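PDB 5HB6: nucleoporin NUP145N from Chaetomium thermophilum, which probably serves as a structural and docking component of the nuclear pore complex, through a chain that includes this autopeptidase domain of a self-cleaving family. Local coordinates for residues A15-R18 with M19-Q22; K113-P116 with D117-F120. The protein carries 1 engineered substitution. All coordinates share one frame; numbering follows the deposited sequence.

Contact 1 (A15-R18 with M19-Q22); sequences AMNR and MQRQ. With SO4 (sulfate ion), chain D.
The chain turns at Asn17 into the short helix 18-21, and a backbone bond runs from Arg21 N to Asn17 O at 3.0 Å. Two reciprocal bonds between Asn17 and Gln20 surround this start. Gln20 N donates to Asn17 OD1 at 2.9 Å and meets the side-chain carbonyl nearly end-on, the C=O...N angle being 171°. In return, Asn17 N reaches Gln20 OE1 at 2.8 Å along an almost straight N-H...O line, tilted moderately out of the plane of the acceptor amide. The first torsion of Asn17 (chi1 63°) sets CG between its own N and carbonyl carbon, the rotation that brings OD1 to Gln20 N. The two side-chain amides end up stacked, their planes 23° apart, although the side chains themselves run at about a right angle. Met16 adds an apolar flank, its CB lying 3.7 Å from Gln20 CB, while the Met16 side chain also touches Val24. Arg21 departs from the cap: with CG anti to its backbone N and the chain extended, it carries its guanidinium to a sulfate ion, probably from the crystallisation liquor. Arg21 NH2 donates to SO4 O1 at 2.8 Å, and Arg21 NH1 makes a weak bond to SO4 O2. The sulfate lies at the guanidinium edge and is also held by Arg14 and Leu50 N; Arg21 NE is bonded to Leu45 O. Reciprocal bonding between the N-cap residue and the third residue after it defines a capping box, here formed by Asn17 and Gln20.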
loop_
_atom_site.group_PDB
_atom_site.type_symbol
_atom_site.label_atom_id
_atom_site.label_comp_id
_atom_site.label_asym_id
_atom_site.label_seq_id
_atom_site.Cartn_x
_atom_site.Cartn_y
_atom_site.Cartn_z
ATOM N N ALA A 15 8.253 -13.575 -16.496
ATOM C CA ALA A 15 8.543 -13.524 -17.920
ATOM C C ALA A 15 9.439 -12.359 -18.315
ATOM O O ALA A 15 9.868 -12.295 -19.471
ATOM C CB ALA A 15 7.238 -13.469 -18.702
ATOM N N MET A 16 9.746 -11.455 -17.395
ATOM C CA MET A 16 10.642 -10.352 -17.693
ATOM C C MET A 16 12.076 -10.859 -17.774
ATOM O O MET A 16 12.439 -11.865 -17.159
ATOM C CB MET A 16 10.555 -9.296 -16.591
ATOM C CG MET A 16 9.221 -8.597 -16.539
ATOM S SD MET A 16 9.184 -7.426 -15.190
ATOM C CE MET A 16 7.510 -6.800 -15.309
ATOM N N ASN A 17 12.911 -10.118 -18.503
ATOM C CA ASN A 17 14.330 -10.445 -18.539
ATOM C C ASN A 17 15.028 -9.896 -17.297
ATOM O O ASN A 17 14.411 -9.298 -16.409
ATOM C CB ASN A 17 14.974 -10.012 -19.862
ATOM C CG ASN A 17 14.947 -8.506 -20.083
ATOM O OD1 ASN A 17 15.011 -7.712 -19.145
ATOM N ND2 ASN A 17 14.855 -8.109 -21.343
ATOM N N ARG A 18 16.339 -10.111 -17.219
ATOM C CA ARG A 18 17.070 -9.822 -15.988
ATOM C C ARG A 18 17.186 -8.331 -15.718
ATOM O O ARG A 18 17.185 -7.916 -14.559
ATOM C CB ARG A 18 18.460 -10.441 -16.078
ATOM C CG ARG A 18 18.437 -11.941 -16.064
ATOM C CD ARG A 18 19.757 -12.498 -16.485
ATOM N NE ARG A 18 19.877 -13.890 -16.084
ATOM C CZ ARG A 18 21.022 -14.559 -16.054
ATOM N NH1 ARG A 18 22.158 -13.968 -16.433
ATOM N NH2 ARG A 18 21.031 -15.823 -15.651
ATOM N N MET A 19 17.301 -7.514 -16.762
ATOM C CA MET A 19 17.332 -6.072 -16.553
ATOM C C MET A 19 15.966 -5.549 -16.142
ATOM O O MET A 19 15.877 -4.647 -15.302
ATOM C CB MET A 19 17.832 -5.377 -17.820
ATOM C CG MET A 19 19.185 -5.885 -18.301
ATOM S SD MET A 19 20.449 -5.900 -17.000
ATOM C CE MET A 19 20.587 -4.144 -16.632
ATOM N N GLN A 20 14.895 -6.113 -16.708
ATOM C CA GLN A 20 13.542 -5.643 -16.423
ATOM C C GLN A 20 13.106 -5.975 -14.996
ATOM O O GLN A 20 12.494 -5.140 -14.323
ATOM C CB GLN A 20 12.574 -6.262 -17.423
ATOM C CG GLN A 20 12.717 -5.718 -18.828
ATOM C CD GLN A 20 12.047 -6.597 -19.878
ATOM O OE1 GLN A 20 11.812 -7.790 -19.666
ATOM N NE2 GLN A 20 11.741 -6.005 -21.024
ATOM N N ARG A 21 13.411 -7.182 -14.511
ATOM C CA ARG A 21 12.938 -7.580 -13.189
ATOM C C ARG A 21 13.601 -6.782 -12.072
ATOM O O ARG A 21 13.061 -6.727 -10.961
ATOM C CB ARG A 21 13.114 -9.089 -12.984
ATOM C CG ARG A 21 12.524 -9.599 -11.673
ATOM C CD ARG A 21 12.307 -11.120 -11.618
ATOM N NE ARG A 21 11.900 -11.518 -10.266
ATOM C CZ ARG A 21 11.392 -12.699 -9.928
ATOM N NH1 ARG A 21 11.192 -13.638 -10.846
ATOM N NH2 ARG A 21 11.074 -12.934 -8.662
ATOM N N GLN A 22 14.736 -6.140 -12.348
ATOM C CA GLN A 22 15.401 -5.268 -11.385
ATOM C C GLN A 22 14.785 -3.879 -11.316
ATOM O O GLN A 22 15.189 -3.094 -10.456
ATOM C CB GLN A 22 16.898 -5.162 -11.708
ATOM C CG GLN A 22 17.635 -6.447 -11.390
ATOM C CD GLN A 22 19.120 -6.377 -11.641
ATOM O OE1 GLN A 22 19.665 -5.326 -11.969
ATOM N NE2 GLN A 22 19.788 -7.513 -11.484
HETATM S S SO4 D . 9.670 -16.451 -7.954
HETATM O O1 SO4 D . 9.966 -15.164 -7.319
HETATM O O2 SO4 D . 9.745 -16.289 -9.406
HETATM O O3 SO4 D . 8.348 -16.904 -7.520
HETATM O O4 SO4 D . 10.655 -17.440 -7.531
#

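Contact 2 (K113-P116 with D117-F120); sequences KSIP and DTTF
Ile115 O accepts two bonds from Thr118: one from OG1 at 2.8 Å and a weak one from the backbone N at 3.4 Å, whose N-H...O line is clearly bent. The weak bond closes a type II beta turn from Ile115 to Thr118, which reverses the chain between helix 102-113 and edge strand 119-124; the end-to-end directions of 113-116 and 117-120 differ by 170°. Placing OG1 between the backbone N and the carbonyl carbon (chi1 73°) turns it to the carbonyl, which it meets from well out of the carbonyl plane. The methyl CG2 of Thr118 lies 4.0 Å from Ile115 CG2, and Ile115 and Thr118 also touch Trp130 and Phe132, respectively, of the adjoining strand 129-134. Farther from the turn, a water accepts from Phe120 N at 2.9 Å and lies 2.6 Å from Lys113 O, bridging the two arms. Lys113 crosses one face of the Phe120 ring with its extended aliphatic chain, and its NZ goes on to a salt bridge with Glu110. An alanine in place of Phe120 would probably leave the Lys113 methylenes without their flat partner and freer to turn. The CH-pi contact puts Lys113 CG 3.7 Å from the Phe120 ring centroid, 17° off the ring normal, while Lys113 CE sits 3.7 Å from Phe120 CE2.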
loop_
_atom_site.group_PDB
_atom_site.type_symbol
_atom_site.label_atom_id
_atom_site.label_comp_id
_atom_site.label_asym_id
_atom_site.label_seq_id
_atom_site.Cartn_x
_atom_site.Cartn_y
_atom_site.Cartn_z
ATOM N N LYS A 113 -5.406 14.498 7.284
ATOM C CA LYS A 113 -4.255 15.198 6.732
ATOM C C LYS A 113 -3.114 15.278 7.732
ATOM O O LYS A 113 -1.947 15.373 7.332
ATOM C CB LYS A 113 -4.654 16.583 6.222
ATOM C CG LYS A 113 -5.553 16.541 4.997
ATOM C CD LYS A 113 -6.032 17.925 4.572
ATOM C CE LYS A 113 -6.840 17.855 3.290
ATOM N NZ LYS A 113 -7.413 19.168 2.930
ATOM N N SER A 114 -3.416 15.226 9.027
ATOM C CA SER A 114 -2.407 15.389 10.062
ATOM C C SER A 114 -1.859 14.073 10.620
ATOM O O SER A 114 -1.050 14.102 11.548
ATOM C CB SER A 114 -2.979 16.278 11.168
ATOM O OG SER A 114 -3.184 17.584 10.659
ATOM N N ILE A 115 -2.253 12.923 10.083
ATOM C CA ILE A 115 -1.732 11.658 10.592
ATOM C C ILE A 115 -0.218 11.613 10.410
ATOM O O ILE A 115 0.291 11.746 9.275
ATOM C CB ILE A 115 -2.419 10.453 9.926
ATOM C CG1 ILE A 115 -3.915 10.447 10.223
ATOM C CG2 ILE A 115 -1.798 9.130 10.384
ATOM C CD1 ILE A 115 -4.291 10.314 11.703
ATOM N N PRO A 116 0.538 11.409 11.488
ATOM C CA PRO A 116 2.000 11.425 11.380
ATOM C C PRO A 116 2.533 10.389 10.407
ATOM O O PRO A 116 1.987 9.296 10.255
ATOM C CB PRO A 116 2.461 11.120 12.814
ATOM C CG PRO A 116 1.355 11.579 13.664
ATOM C CD PRO A 116 0.102 11.300 12.891
ATOM N N ASP A 117 3.629 10.757 9.751
ATOM C CA ASP A 117 4.375 9.856 8.885
ATOM C C ASP A 117 3.559 9.433 7.675
ATOM O O ASP A 117 3.777 8.361 7.117
ATOM C CB ASP A 117 4.927 8.648 9.651
ATOM C CG ASP A 117 5.927 9.047 10.727
ATOM O OD1 ASP A 117 6.740 9.969 10.482
ATOM O OD2 ASP A 117 5.894 8.442 11.818
ATOM N N THR A 118 2.610 10.269 7.276
ATOM C CA THR A 118 1.878 10.078 6.031
ATOM C C THR A 118 1.787 11.420 5.323
ATOM O O THR A 118 1.826 12.478 5.961
ATOM C CB THR A 118 0.435 9.545 6.242
ATOM O OG1 THR A 118 -0.410 10.576 6.780
ATOM C CG2 THR A 118 0.408 8.324 7.133
ATOM N N THR A 119 1.640 11.372 4.001
ATOM C CA THR A 119 1.365 12.563 3.205
ATOM C C THR A 119 0.013 12.357 2.538
ATOM O O THR A 119 -0.131 11.507 1.655
ATOM C CB THR A 119 2.457 12.774 2.167
ATOM O OG1 THR A 119 3.724 12.938 2.822
ATOM C CG2 THR A 119 2.168 14.003 1.350
ATOM N N PHE A 120 -0.990 13.096 2.989
ATOM C CA PHE A 120 -2.347 12.901 2.514
ATOM C C PHE A 120 -2.417 13.061 1.012
ATOM O O PHE A 120 -1.874 14.014 0.461
ATOM C CB PHE A 120 -3.232 13.956 3.181
ATOM C CG PHE A 120 -4.674 13.892 2.796
ATOM C CD1 PHE A 120 -5.558 13.093 3.506
ATOM C CD2 PHE A 120 -5.171 14.689 1.777
ATOM C CE1 PHE A 120 -6.885 13.067 3.175
ATOM C CE2 PHE A 120 -6.493 14.672 1.451
ATOM C CZ PHE A 120 -7.360 13.870 2.154
HETATM O O HOH W 1 -0.345 14.631 5.418
#

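How the contacts relate
Contacts 1 and 2 are both local and both lie at the surface, with no buried residue among those that touch. They belong to one autopeptidase domain but stand on opposite sides of its centre, their own centres 34 Å apart and their nearest atoms about 24 Å apart, so neither touches the other. They share no secondary-structure element: contact 1 opens helix 18-21, whereas contact 2 leads from helix 102-113 into an outermost strand of the six-stranded antiparallel sheet. The chemistry follows. At the helix start, side-chain carbonyls and backbone N-H groups exchange bonds, and an arginine reaches a sulfate; at the reversal, a hydroxyl, a bridging water and an aliphatic-aromatic contact join the two arms.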